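Local coordinates for CCHC-type domain-containing protein (Trypanosoma brucei brucei, PDB 7C45), which acts as an RNase D ribonuclease that trims guide RNA, probably as a 3'-5' exonuclease, and carries zinc knuckles likely to bind nucleic acid, at residues Asp41-Cys46 against Ile57-Ala62; Lys52-Ile57 against Arg104-Ala109; Leu72-Thr77 against Asp176-Pro181; Ser161-Ala166 against Asp182-Tyr187. All coordinates share one frame; numbering follows the deposited sequence.

Contact 1: Asp41-Cys46 against Ile57-Ala62; sequences DIEAFC and ISLVQA. With CA (calcium ion), chain E; CA (calcium ion), chain F; nucleotides of chain B.
The two-metal site of this exonuclease lies on the middle antiparallel strand pair of its sheet, where Asp-41 and Glu-43 face Gln-61. The strands run at 159° to each other, and their register slips once: Ser-58 N and Leu-59 N both donate to Glu-43 O, at 2.9 Å and 3.0 Å, which makes a classic beta bulge. Asp-41 divides its carboxylate between two calcium ions, OD2 binding one and OD1 the other, and OP1 of U10 of RNA chain B bridges the same pair. Glu-43 joins the first ion through OE2 at 2.3 Å, its chain bending at chi2 (-48°) to bring the carboxylate round. With Asp-191 completing the protein ligands of that ion, the set follows the acidic pattern of DEDD exonucleases in the RNase H clan. Gln-61 stands in the second shell: NE2 donates to Glu-43 OE2 at 3.0 Å on the anti lone pair, with the amide and carboxylate planes 60° apart, and the same nitrogen also bonds Ala-188 O of helix 182-202. Glu-43 OE1 accepts from O3' of U10 at 2.8 Å, Ala-44 N donates to that O3', and Ala-44 O takes the O2' hydroxyl at 2.8 Å. Across the other sheet face, Ile-42 CG1 lies alongside Val-60 CG2 at 4.1 Å, while Ile-42 CG2 meets Ile-57 CG1.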
# COMPACT_ATOMS: atom_id res chain seq x y z
N ASP A 41 -2.89 6.14 -4.51
CA ASP A 41 -1.73 5.60 -5.20
C ASP A 41 -1.31 6.66 -6.22
O ASP A 41 -2.10 7.52 -6.60
CB ASP A 41 -2.09 4.27 -5.84
CG ASP A 41 -0.90 3.52 -6.41
OD1 ASP A 41 0.24 3.80 -6.04
OD2 ASP A 41 -1.15 2.63 -7.23
N ILE A 42 -0.05 6.59 -6.65
CA ILE A 42 0.44 7.53 -7.66
C ILE A 42 1.26 6.77 -8.68
O ILE A 42 2.08 5.92 -8.33
CB ILE A 42 1.30 8.65 -7.03
CG1 ILE A 42 0.48 9.48 -6.03
CG2 ILE A 42 1.88 9.53 -8.10
CD1 ILE A 42 1.32 10.53 -5.30
N GLU A 43 1.03 7.07 -9.97
CA GLU A 43 1.93 6.66 -11.04
C GLU A 43 2.69 7.86 -11.58
O GLU A 43 2.08 8.89 -11.90
CB GLU A 43 1.19 5.99 -12.20
CG GLU A 43 0.35 4.74 -11.83
CD GLU A 43 1.10 3.73 -10.97
OE1 GLU A 43 2.24 3.38 -11.33
OE2 GLU A 43 0.51 3.24 -9.95
N ALA A 44 4.01 7.73 -11.70
CA ALA A 44 4.85 8.84 -12.11
C ALA A 44 5.75 8.43 -13.26
O ALA A 44 5.99 7.24 -13.50
CB ALA A 44 5.68 9.36 -10.92
N PHE A 45 6.23 9.42 -14.01
CA PHE A 45 7.22 9.16 -15.04
C PHE A 45 8.37 8.35 -14.46
O PHE A 45 8.93 8.73 -13.43
CB PHE A 45 7.78 10.47 -15.61
CG PHE A 45 6.84 11.25 -16.49
CD1 PHE A 45 5.48 11.08 -16.47
CD2 PHE A 45 7.38 12.19 -17.36
CE1 PHE A 45 4.65 11.85 -17.30
CE2 PHE A 45 6.59 12.94 -18.19
CZ PHE A 45 5.20 12.77 -18.15
N CYS A 46 8.74 7.26 -15.14
CA CYS A 46 9.93 6.52 -14.73
C CYS A 46 11.16 7.40 -14.93
O CYS A 46 11.21 8.20 -15.86
CB CYS A 46 10.05 5.23 -15.54
SG CYS A 46 8.80 4.00 -15.06
N ILE A 57 4.56 13.52 -11.73
CA ILE A 57 3.31 12.81 -11.49
C ILE A 57 2.51 12.72 -12.78
O ILE A 57 2.31 13.72 -13.48
CB ILE A 57 2.49 13.51 -10.40
CG1 ILE A 57 3.14 13.30 -9.03
CG2 ILE A 57 1.08 12.98 -10.41
CD1 ILE A 57 2.51 14.11 -7.94
N SER A 58 2.04 11.52 -13.09
CA SER A 58 1.19 11.29 -14.25
C SER A 58 -0.26 11.08 -13.83
O SER A 58 -1.16 11.81 -14.25
CB SER A 58 1.70 10.09 -15.05
OG SER A 58 0.88 9.82 -16.17
N LEU A 59 -0.49 10.08 -12.98
CA LEU A 59 -1.80 9.75 -12.43
C LEU A 59 -1.76 9.80 -10.91
O LEU A 59 -0.75 9.46 -10.29
CB LEU A 59 -2.22 8.33 -12.86
CG LEU A 59 -2.34 8.05 -14.36
CD1 LEU A 59 -2.66 6.57 -14.62
CD2 LEU A 59 -3.40 8.99 -15.00
N VAL A 60 -2.86 10.25 -10.30
CA VAL A 60 -3.16 9.97 -8.90
C VAL A 60 -4.43 9.13 -8.89
O VAL A 60 -5.41 9.50 -9.55
CB VAL A 60 -3.33 11.25 -8.07
CG1 VAL A 60 -3.81 10.90 -6.64
CG2 VAL A 60 -2.03 12.05 -8.06
N GLN A 61 -4.40 7.99 -8.22
CA GLN A 61 -5.52 7.05 -8.23
C GLN A 61 -6.20 7.04 -6.87
O GLN A 61 -5.55 7.17 -5.84
CB GLN A 61 -5.04 5.65 -8.61
CG GLN A 61 -4.28 5.64 -9.93
CD GLN A 61 -2.78 5.73 -9.73
OE1 GLN A 61 -2.22 6.82 -9.65
NE2 GLN A 61 -2.14 4.59 -9.64
N ALA A 62 -7.53 6.94 -6.87
CA ALA A 62 -8.28 7.01 -5.62
C ALA A 62 -9.45 6.04 -5.66
O ALA A 62 -10.15 5.92 -6.67
CB ALA A 62 -8.82 8.41 -5.34
CA CA E . 0.47 1.64 -8.32
CA CA F . 2.31 2.97 -5.17
P U B 10 3.89 1.54 -7.19
OP1 U B 10 2.47 1.92 -7.39
OP2 U B 10 4.33 0.14 -7.44
O5' U B 10 4.81 2.50 -8.07
C5' U B 10 4.48 3.87 -8.22
C4' U B 10 5.49 4.60 -9.06
O4' U B 10 6.81 4.30 -8.56
C3' U B 10 5.56 4.22 -10.52
O3' U B 10 4.58 4.87 -11.30
C2' U B 10 6.97 4.61 -10.91
O2' U B 10 7.03 6.01 -11.15
C1' U B 10 7.74 4.30 -9.62
N1 U B 10 8.40 2.99 -9.66
C2 U B 10 9.61 2.95 -10.33
O2 U B 10 10.08 3.94 -10.87
N3 U B 10 10.21 1.72 -10.34
C4 U B 10 9.73 0.56 -9.75
O4 U B 10 10.39 -0.47 -9.85
C5 U B 10 8.48 0.69 -9.07
C6 U B 10 7.87 1.88 -9.05
O HOH W 1 2.99 5.17 -5.76
O HOH W 2 -1.63 0.13 -9.54
O HOH W 3 1.32 0.06 -10.04
O HOH W 4 1.60 1.16 -3.69
O HOH W 5 2.41 3.94 -2.89

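Contact 2: Lys52-Ile57 against Arg104-Ala109; sequences KQLGRI and RRDVEA. With nucleotides of chain B.
The irregular chain Lys-52-Ile-57 passes over the start of helix 104-114, coming nearest where the CA atoms of Leu-54 and Arg-105 are 6.2 Å apart. Water 6 bridges the two backbones, accepting from Leu-54 N and donating to Arg-105 O, and gives its other hydrogen to Glu-108 OE1 at 2.7 Å. Arg-105 grips Glu-108 side-on, NE and NH1 both reaching OE1 at 3.0 Å from one face of the carboxylate plane. Gln-53, its chain bent at chi2 (64°), turns its amide back so that NE2 donates to Glu-108 OE2 at 3.0 Å, on the syn side but 31° out of plane; Val-232 N also donates to OE2. Lys-52 lays CG over one face of the Arg-105 guanidinium. Its NZ lies 3.8 Å from Arg-105 NH2, a like-charge approach that Glu-235 probably eases, through its salt bridge with Arg-105 and a long, weak ion pair with Lys-52.

Leu-54 drives its branched end between helix and RNA: CG rests on Arg-105 CB, CD1 touches Ala-109 CB at 4.1 Å, and CD2 comes to 3.4 Å from the ribose O4' of U10 of chain B. CD1 also nears OD1 of Asp-106, which binds manganese in another structure of this protein and fits the second aspartate of DEDD enzymes. Ile-57 CD1 reaches the Ala-109 methyl. Arg-105 CG approaches O2 of the U9 base at 3.5 Å. Bonds to both oxygens of Glu-108 would favour its ionised form and fix the Arg-105 side chain, leaving aliphatic carbons of Arg-105 and Leu-54 to line the path of the RNA.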
# COMPACT_ATOMS: atom_id res chain seq x y z
N LYS A 52 15.89 8.52 -6.27
CA LYS A 52 14.87 7.89 -5.44
C LYS A 52 13.51 8.58 -5.55
O LYS A 52 12.47 7.90 -5.43
CB LYS A 52 15.33 7.88 -3.98
CG LYS A 52 15.45 6.50 -3.37
CD LYS A 52 16.02 6.57 -1.96
CE LYS A 52 16.02 5.21 -1.32
NZ LYS A 52 14.64 4.67 -1.25
N GLN A 53 13.49 9.89 -5.76
CA GLN A 53 12.23 10.62 -5.88
C GLN A 53 11.42 10.11 -7.08
O GLN A 53 11.97 9.77 -8.13
CB GLN A 53 12.49 12.12 -6.05
CG GLN A 53 13.04 12.87 -4.83
CD GLN A 53 14.42 12.40 -4.39
OE1 GLN A 53 15.26 12.01 -5.21
NE2 GLN A 53 14.65 12.41 -3.07
N LEU A 54 10.10 10.10 -6.93
CA LEU A 54 9.25 9.81 -8.08
C LEU A 54 9.49 10.86 -9.16
O LEU A 54 9.77 12.02 -8.87
CB LEU A 54 7.77 9.83 -7.70
CG LEU A 54 7.27 8.70 -6.79
CD1 LEU A 54 5.78 8.76 -6.74
CD2 LEU A 54 7.73 7.33 -7.25
N GLY A 55 9.37 10.44 -10.41
CA GLY A 55 9.36 11.37 -11.52
C GLY A 55 8.06 12.19 -11.55
O GLY A 55 7.27 12.21 -10.61
N ARG A 56 7.88 12.90 -12.66
CA ARG A 56 6.73 13.79 -12.81
C ARG A 56 5.44 13.02 -12.60
O ARG A 56 5.25 11.96 -13.19
CB ARG A 56 6.75 14.42 -14.19
CG ARG A 56 5.68 15.45 -14.43
CD ARG A 56 5.92 16.06 -15.81
NE ARG A 56 4.93 17.03 -16.20
CZ ARG A 56 5.00 17.75 -17.31
NH1 ARG A 56 6.04 17.60 -18.13
NH2 ARG A 56 4.04 18.63 -17.59
N ILE A 57 4.56 13.52 -11.73
CA ILE A 57 3.31 12.81 -11.49
C ILE A 57 2.51 12.72 -12.78
O ILE A 57 2.31 13.72 -13.48
CB ILE A 57 2.49 13.51 -10.40
CG1 ILE A 57 3.14 13.30 -9.03
CG2 ILE A 57 1.08 12.98 -10.41
CD1 ILE A 57 2.51 14.11 -7.94
N ARG A 104 5.82 6.61 1.27
CA ARG A 104 6.98 7.48 1.41
C ARG A 104 7.22 8.31 0.16
O ARG A 104 7.26 9.55 0.21
CB ARG A 104 8.22 6.65 1.75
CG ARG A 104 8.19 6.11 3.18
CD ARG A 104 9.36 5.13 3.39
NE ARG A 104 9.28 4.05 2.44
CZ ARG A 104 10.22 3.14 2.27
NH1 ARG A 104 11.32 3.15 3.03
NH2 ARG A 104 10.05 2.21 1.33
N ARG A 105 7.45 7.64 -0.96
CA ARG A 105 7.66 8.34 -2.23
C ARG A 105 6.43 9.14 -2.64
O ARG A 105 6.55 10.23 -3.21
CB ARG A 105 8.03 7.33 -3.32
CG ARG A 105 9.44 7.36 -3.80
CD ARG A 105 10.39 7.18 -2.66
NE ARG A 105 11.04 8.43 -2.28
CZ ARG A 105 11.88 8.50 -1.25
NH1 ARG A 105 12.46 9.65 -0.92
NH2 ARG A 105 12.13 7.40 -0.56
N ASP A 106 5.23 8.60 -2.39
CA ASP A 106 4.00 9.29 -2.76
C ASP A 106 3.88 10.62 -2.06
O ASP A 106 3.58 11.65 -2.68
CB ASP A 106 2.78 8.43 -2.41
CG ASP A 106 2.64 7.22 -3.30
OD1 ASP A 106 3.36 7.14 -4.31
OD2 ASP A 106 1.78 6.37 -2.99
N VAL A 107 4.12 10.61 -0.74
CA VAL A 107 3.97 11.81 0.06
C VAL A 107 5.04 12.83 -0.30
O VAL A 107 4.77 14.04 -0.37
CB VAL A 107 4.01 11.39 1.54
CG1 VAL A 107 4.53 12.48 2.43
CG2 VAL A 107 2.62 10.89 1.95
N GLU A 108 6.25 12.34 -0.61
CA GLU A 108 7.29 13.23 -1.09
C GLU A 108 6.87 13.90 -2.38
O GLU A 108 7.08 15.10 -2.55
CB GLU A 108 8.58 12.45 -1.32
CG GLU A 108 9.71 13.30 -1.88
CD GLU A 108 10.95 12.48 -2.09
OE1 GLU A 108 10.83 11.41 -2.71
OE2 GLU A 108 12.03 12.87 -1.61
N ALA A 109 6.24 13.15 -3.29
CA ALA A 109 5.81 13.73 -4.56
C ALA A 109 4.63 14.67 -4.37
O ALA A 109 4.55 15.71 -5.03
CB ALA A 109 5.46 12.64 -5.57
P U B 9 6.19 -2.51 -3.50
OP1 U B 9 4.79 -2.96 -3.30
OP2 U B 9 7.08 -3.21 -4.46
O5' U B 9 6.27 -0.95 -3.82
C5' U B 9 5.27 -0.04 -3.38
C4' U B 9 5.57 1.41 -3.73
O4' U B 9 6.89 1.79 -3.30
C3' U B 9 5.53 1.81 -5.19
O3' U B 9 4.22 1.96 -5.68
C2' U B 9 6.34 3.09 -5.21
O2' U B 9 5.58 4.20 -4.75
C1' U B 9 7.41 2.78 -4.17
N1 U B 9 8.64 2.26 -4.79
C2 U B 9 9.49 3.17 -5.43
O2 U B 9 9.28 4.36 -5.51
N3 U B 9 10.61 2.63 -5.99
C4 U B 9 10.98 1.30 -5.98
O4 U B 9 12.03 0.96 -6.53
C5 U B 9 10.06 0.43 -5.30
C6 U B 9 8.94 0.92 -4.74
P U B 10 3.89 1.54 -7.19
OP1 U B 10 2.47 1.92 -7.39
OP2 U B 10 4.33 0.14 -7.44
O5' U B 10 4.81 2.50 -8.07
C5' U B 10 4.48 3.87 -8.22
C4' U B 10 5.49 4.60 -9.06
O4' U B 10 6.81 4.30 -8.56
C3' U B 10 5.56 4.22 -10.52
O3' U B 10 4.58 4.87 -11.30
C2' U B 10 6.97 4.61 -10.91
O2' U B 10 7.03 6.01 -11.15
C1' U B 10 7.74 4.30 -9.62
N1 U B 10 8.40 2.99 -9.66
C2 U B 10 9.61 2.95 -10.33
O2 U B 10 10.08 3.94 -10.87
N3 U B 10 10.21 1.72 -10.34
C4 U B 10 9.73 0.56 -9.75
O4 U B 10 10.39 -0.47 -9.85
C5 U B 10 8.48 0.69 -9.07
C6 U B 10 7.87 1.88 -9.05
P U B 8 10.78 -5.89 -2.68
OP1 U B 8 12.16 -5.62 -3.14
OP2 U B 8 10.57 -7.02 -1.74
O5' U B 8 10.24 -4.52 -2.11
C5' U B 8 9.30 -4.49 -1.05
C4' U B 8 8.89 -3.08 -0.75
O4' U B 8 10.05 -2.30 -0.39
C3' U B 8 8.26 -2.31 -1.90
O3' U B 8 6.89 -2.62 -2.06
C2' U B 8 8.51 -0.86 -1.49
O2' U B 8 7.59 -0.46 -0.48
C1' U B 8 9.89 -0.98 -0.85
N1 U B 8 11.01 -0.72 -1.79
C2 U B 8 11.33 0.59 -2.04
O2 U B 8 10.70 1.51 -1.56
N3 U B 8 12.39 0.77 -2.90
C4 U B 8 13.13 -0.25 -3.47
O4 U B 8 14.08 0.02 -4.22
C5 U B 8 12.74 -1.58 -3.13
C6 U B 8 11.71 -1.77 -2.30
O HOH W 6 8.82 11.20 -4.43

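Contact 3: Leu72-Thr77 against Asp176-Pro181; sequences LFDVLT and DIRPLP
Arg-178 clasps Asp-74 side-on with two nitrogens, NE to OD2 and NH2 to OD1, each at 2.9 Å and each with an N-H...O angle of 159°. Both oxygens lie near the guanidinium plane, but the carboxylate is turned 49° against it, so the arginine meets each oxygen from one side of the carboxylate plane. From the opposite face comes Thr-77, whose backbone N donates to Asp-74 OD1 at 2.9 Å and whose OG1 donates to OD2 at 2.7 Å. The first of these is a capping bond: Asp-74 is the N-cap of helix 75-78, and its chi1 of -175° carries the carboxylate to where Thr-77 and Arg-178 can reach its two faces.

NH1 of Arg-178 donates to Ile-177 O at 2.8 Å and also to Trp-175 O, while NH2 has Ser-58 OG on strand 57-64 as a second partner. Leucines sandwich the flat group: Leu-76 CD2 lies 3.6 Å above one face, offset toward the rim, and Leu-180 CD1 sits 3.7 Å above the opposite face, over the centre. Farther out, Leu-76 CD2 touches Asp-176 O at 3.8 Å.

Four hydrogen bonds on a buried carboxylate should keep it ionised, and one charge thereby both caps a short helix and pins the loop that leads, through a cis peptide before Pro-179, into helix 182-202.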
# COMPACT_ATOMS: atom_id res chain seq x y z
N LEU A 72 -9.14 7.64 -11.78
CA LEU A 72 -7.78 7.82 -12.27
C LEU A 72 -7.63 9.29 -12.61
O LEU A 72 -8.08 9.74 -13.67
CB LEU A 72 -7.48 6.93 -13.47
CG LEU A 72 -7.71 5.44 -13.25
CD1 LEU A 72 -7.52 4.71 -14.56
CD2 LEU A 72 -6.75 4.92 -12.19
N PHE A 73 -7.01 10.05 -11.72
CA PHE A 73 -6.86 11.48 -11.95
C PHE A 73 -5.70 11.69 -12.91
O PHE A 73 -4.56 11.37 -12.58
CB PHE A 73 -6.61 12.22 -10.64
CG PHE A 73 -7.80 12.27 -9.74
CD1 PHE A 73 -8.80 13.19 -9.97
CD2 PHE A 73 -7.91 11.40 -8.67
CE1 PHE A 73 -9.90 13.25 -9.14
CE2 PHE A 73 -9.02 11.46 -7.82
CZ PHE A 73 -10.00 12.40 -8.06
N ASP A 74 -6.00 12.23 -14.09
CA ASP A 74 -4.95 12.51 -15.07
C ASP A 74 -4.37 13.88 -14.73
O ASP A 74 -4.75 14.92 -15.28
CB ASP A 74 -5.50 12.43 -16.49
CG ASP A 74 -4.42 12.60 -17.54
OD1 ASP A 74 -3.31 13.00 -17.19
OD2 ASP A 74 -4.70 12.34 -18.72
N VAL A 75 -3.43 13.88 -13.78
CA VAL A 75 -2.80 15.13 -13.35
C VAL A 75 -1.99 15.75 -14.49
O VAL A 75 -1.94 16.98 -14.63
CB VAL A 75 -1.94 14.85 -12.09
CG1 VAL A 75 -1.16 16.10 -11.65
CG2 VAL A 75 -2.82 14.39 -10.95
N LEU A 76 -1.36 14.93 -15.33
CA LEU A 76 -0.59 15.48 -16.46
C LEU A 76 -1.49 16.30 -17.37
O LEU A 76 -1.14 17.42 -17.76
CB LEU A 76 0.08 14.34 -17.24
CG LEU A 76 0.98 14.70 -18.41
CD1 LEU A 76 2.19 15.46 -17.91
CD2 LEU A 76 1.35 13.45 -19.22
N THR A 77 -2.70 15.80 -17.63
CA THR A 77 -3.60 16.52 -18.52
C THR A 77 -4.29 17.68 -17.81
O THR A 77 -4.34 18.79 -18.33
CB THR A 77 -4.63 15.55 -19.11
OG1 THR A 77 -3.96 14.58 -19.93
CG2 THR A 77 -5.63 16.32 -19.96
N ASP A 176 3.98 8.86 -19.64
CA ASP A 176 3.81 10.13 -20.33
C ASP A 176 2.86 10.04 -21.53
O ASP A 176 2.37 11.08 -21.98
CB ASP A 176 5.16 10.66 -20.82
CG ASP A 176 5.88 9.68 -21.76
OD1 ASP A 176 5.83 8.45 -21.55
OD2 ASP A 176 6.53 10.18 -22.68
N ILE A 177 2.61 8.85 -22.06
CA ILE A 177 1.88 8.75 -23.31
C ILE A 177 0.42 9.09 -23.07
O ILE A 177 -0.17 8.75 -22.03
CB ILE A 177 2.02 7.35 -23.94
CG1 ILE A 177 1.56 6.28 -22.96
CG2 ILE A 177 3.44 7.09 -24.39
CD1 ILE A 177 1.43 4.92 -23.61
N ARG A 178 -0.18 9.80 -24.03
CA ARG A 178 -1.61 10.11 -24.00
C ARG A 178 -2.19 9.89 -25.39
O ARG A 178 -1.58 10.27 -26.39
CB ARG A 178 -1.88 11.54 -23.53
CG ARG A 178 -1.60 11.79 -22.06
CD ARG A 178 -2.45 10.88 -21.17
NE ARG A 178 -2.28 11.19 -19.75
CZ ARG A 178 -1.25 10.77 -19.01
NH1 ARG A 178 -0.31 10.01 -19.55
NH2 ARG A 178 -1.18 11.09 -17.74
N PRO A 179 -3.34 9.26 -25.48
CA PRO A 179 -4.10 8.65 -24.39
C PRO A 179 -3.37 7.45 -23.83
O PRO A 179 -2.60 6.81 -24.55
CB PRO A 179 -5.40 8.20 -25.07
CG PRO A 179 -4.98 7.98 -26.50
CD PRO A 179 -3.97 9.03 -26.78
N LEU A 180 -3.59 7.15 -22.55
CA LEU A 180 -3.06 5.93 -21.97
C LEU A 180 -3.87 4.74 -22.48
O LEU A 180 -5.10 4.76 -22.41
CB LEU A 180 -3.11 6.00 -20.45
CG LEU A 180 -2.11 6.95 -19.78
CD1 LEU A 180 -2.52 7.27 -18.35
CD2 LEU A 180 -0.69 6.37 -19.82
N PRO A 181 -3.22 3.69 -22.98
CA PRO A 181 -3.97 2.50 -23.40
C PRO A 181 -4.77 1.92 -22.24
O PRO A 181 -4.43 2.10 -21.07
CB PRO A 181 -2.88 1.53 -23.87
CG PRO A 181 -1.74 2.40 -24.22
CD PRO A 181 -1.78 3.52 -23.22

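Contact 4: Ser161-Ala166 against Asp182-Tyr187; sequences SAVQTA and DHFLEY
Two aromatic rings of helix 182-202, Phe-184 and Tyr-187, each present a face to one side chain, Val-163 of helix 161-168. CG2 of Val-163 stands over the middle of the Phe-184 ring, 3.7 Å from its centroid and only 12° off the normal. CG1 lies over a face of Tyr-187, displaced toward the rim, 4.0 Å from that centroid. Both are CH-pi contacts, and the valine torsion (chi1 -171°) aims one methyl at each ring. His-183 is met more obliquely: its CD2 approaches Val-163 CG2 at 3.7 Å, and its NE2 comes to 4.3 Å from Ala-162 CB. Gln-164 reaches the rim of the tyrosine, its CG 3.9 Å from Tyr-187 CE2, but the placement of its amide is doubtful because OE1 is modelled too close to OH.

The segments 161-166 and 182-187 run almost perpendicular (-84°), their axes 9.4 Å apart at closest, and Val-163 fits among His-183, Phe-184 and Tyr-187. Trp-175, from the intervening loop, touches both Val-163 and Tyr-187. Ser-161 and Thr-165 are poorly ordered, and residues 157-159 and 170-171 are not modelled.

Tyr-187 precedes Asp-191 by four residues, the Y-x3-D spacing of DEDDy exonucleases, and its side chain lies about 5 Å from that of Glu-43. The arrangement is consistent with a short helix packed against the start of the helix that carries the active-site Asp-191, with Thr-168, seen to bind AMP in another structure of this protein, at the end of helix 161-168.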
# COMPACT_ATOMS: atom_id res chain seq x y z
N SER A 161 1.34 -6.87 -18.48
CA SER A 161 2.68 -7.30 -18.84
C SER A 161 3.42 -6.22 -19.60
O SER A 161 4.48 -5.75 -19.16
CB SER A 161 2.62 -8.60 -19.66
OG SER A 161 3.91 -8.98 -20.09
N ALA A 162 2.88 -5.81 -20.76
CA ALA A 162 3.53 -4.78 -21.57
C ALA A 162 3.83 -3.52 -20.76
O ALA A 162 4.82 -2.83 -21.04
CB ALA A 162 2.64 -4.43 -22.77
N VAL A 163 3.00 -3.21 -19.77
CA VAL A 163 3.31 -2.10 -18.88
C VAL A 163 4.54 -2.42 -18.05
O VAL A 163 5.48 -1.62 -17.96
CB VAL A 163 2.09 -1.77 -17.99
CG1 VAL A 163 2.34 -0.48 -17.22
CG2 VAL A 163 0.84 -1.64 -18.85
N GLN A 164 4.56 -3.61 -17.43
CA GLN A 164 5.75 -4.05 -16.70
C GLN A 164 6.96 -4.17 -17.61
O GLN A 164 8.08 -3.90 -17.19
CB GLN A 164 5.47 -5.38 -16.01
CG GLN A 164 4.53 -5.29 -14.82
CD GLN A 164 5.20 -4.71 -13.60
OE1 GLN A 164 4.57 -4.03 -12.79
NE2 GLN A 164 6.49 -4.98 -13.45
N THR A 165 6.73 -4.55 -18.87
CA THR A 165 7.83 -4.69 -19.82
C THR A 165 8.47 -3.34 -20.12
O THR A 165 9.70 -3.22 -20.14
CB THR A 165 7.32 -5.34 -21.11
OG1 THR A 165 6.60 -6.54 -20.78
CG2 THR A 165 8.48 -5.70 -22.03
N ALA A 166 7.66 -2.31 -20.37
CA ALA A 166 8.23 -0.99 -20.59
C ALA A 166 8.79 -0.40 -19.30
O ALA A 166 9.71 0.42 -19.34
CB ALA A 166 7.19 -0.06 -21.20
N ASP A 182 -5.85 1.23 -22.58
CA ASP A 182 -6.71 0.64 -21.56
C ASP A 182 -5.93 -0.18 -20.55
O ASP A 182 -6.19 -0.09 -19.34
CB ASP A 182 -7.78 -0.24 -22.23
CG ASP A 182 -8.67 0.55 -23.15
OD1 ASP A 182 -8.59 1.80 -23.10
OD2 ASP A 182 -9.44 -0.08 -23.91
N HIS A 183 -4.98 -1.00 -21.01
CA HIS A 183 -4.28 -1.86 -20.07
C HIS A 183 -3.32 -1.08 -19.17
O HIS A 183 -3.02 -1.54 -18.07
CB HIS A 183 -3.54 -2.98 -20.81
CG HIS A 183 -2.55 -2.50 -21.83
ND1 HIS A 183 -2.92 -2.06 -23.08
CD2 HIS A 183 -1.20 -2.40 -21.78
CE1 HIS A 183 -1.85 -1.71 -23.76
NE2 HIS A 183 -0.79 -1.90 -22.99
N PHE A 184 -2.87 0.10 -19.59
CA PHE A 184 -2.16 0.98 -18.67
C PHE A 184 -3.10 1.51 -17.59
O PHE A 184 -2.75 1.55 -16.41
CB PHE A 184 -1.53 2.15 -19.43
CG PHE A 184 -0.24 1.82 -20.13
CD1 PHE A 184 -0.22 0.99 -21.23
CD2 PHE A 184 0.94 2.38 -19.70
CE1 PHE A 184 0.97 0.70 -21.87
CE2 PHE A 184 2.13 2.10 -20.34
CZ PHE A 184 2.15 1.26 -21.43
N LEU A 185 -4.30 1.93 -17.99
CA LEU A 185 -5.26 2.43 -17.01
C LEU A 185 -5.63 1.36 -15.99
O LEU A 185 -5.70 1.63 -14.79
CB LEU A 185 -6.50 2.94 -17.75
CG LEU A 185 -6.16 4.13 -18.66
CD1 LEU A 185 -7.35 4.50 -19.56
CD2 LEU A 185 -5.72 5.32 -17.83
N GLU A 186 -5.89 0.14 -16.47
CA GLU A 186 -6.26 -0.94 -15.56
C GLU A 186 -5.10 -1.29 -14.64
O GLU A 186 -5.29 -1.54 -13.44
CB GLU A 186 -6.70 -2.16 -16.36
CG GLU A 186 -7.13 -3.38 -15.53
CD GLU A 186 -8.02 -3.04 -14.32
OE1 GLU A 186 -7.75 -3.57 -13.22
OE2 GLU A 186 -8.95 -2.23 -14.47
N TYR A 187 -3.89 -1.31 -15.20
CA TYR A 187 -2.71 -1.47 -14.37
C TYR A 187 -2.67 -0.42 -13.28
O TYR A 187 -2.55 -0.74 -12.10
CB TYR A 187 -1.45 -1.40 -15.22
CG TYR A 187 -0.20 -1.65 -14.42
CD1 TYR A 187 0.46 -0.60 -13.79
CD2 TYR A 187 0.33 -2.93 -14.30
CE1 TYR A 187 1.60 -0.81 -13.06
CE2 TYR A 187 1.48 -3.15 -13.57
CZ TYR A 187 2.10 -2.09 -12.95
OH TYR A 187 3.25 -2.29 -12.22

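How the contacts relate
From the N terminus, contact 1 pairs strands 37-44 and 57-64 and closes the irregular connection between them. Contact 2 starts within that connection, shares Ile-57 with contact 1 and crosses it, carrying the chain to helix 104-114. Contact 3 opens on the next strand, 70-74, and closes about a hundred residues later before helix 182-202, crossing contact 2. Contact 4 starts before that closure and ends after it, crossing contact 3 while following contacts 1 and 2 in series. Contact 1 lies amid the fold: helix 104-114 joins it through contact 2, the late loop through contact 3, and contact 4 touches contact 3 but comes only to about 5 Å, nearest atoms, from contact 1.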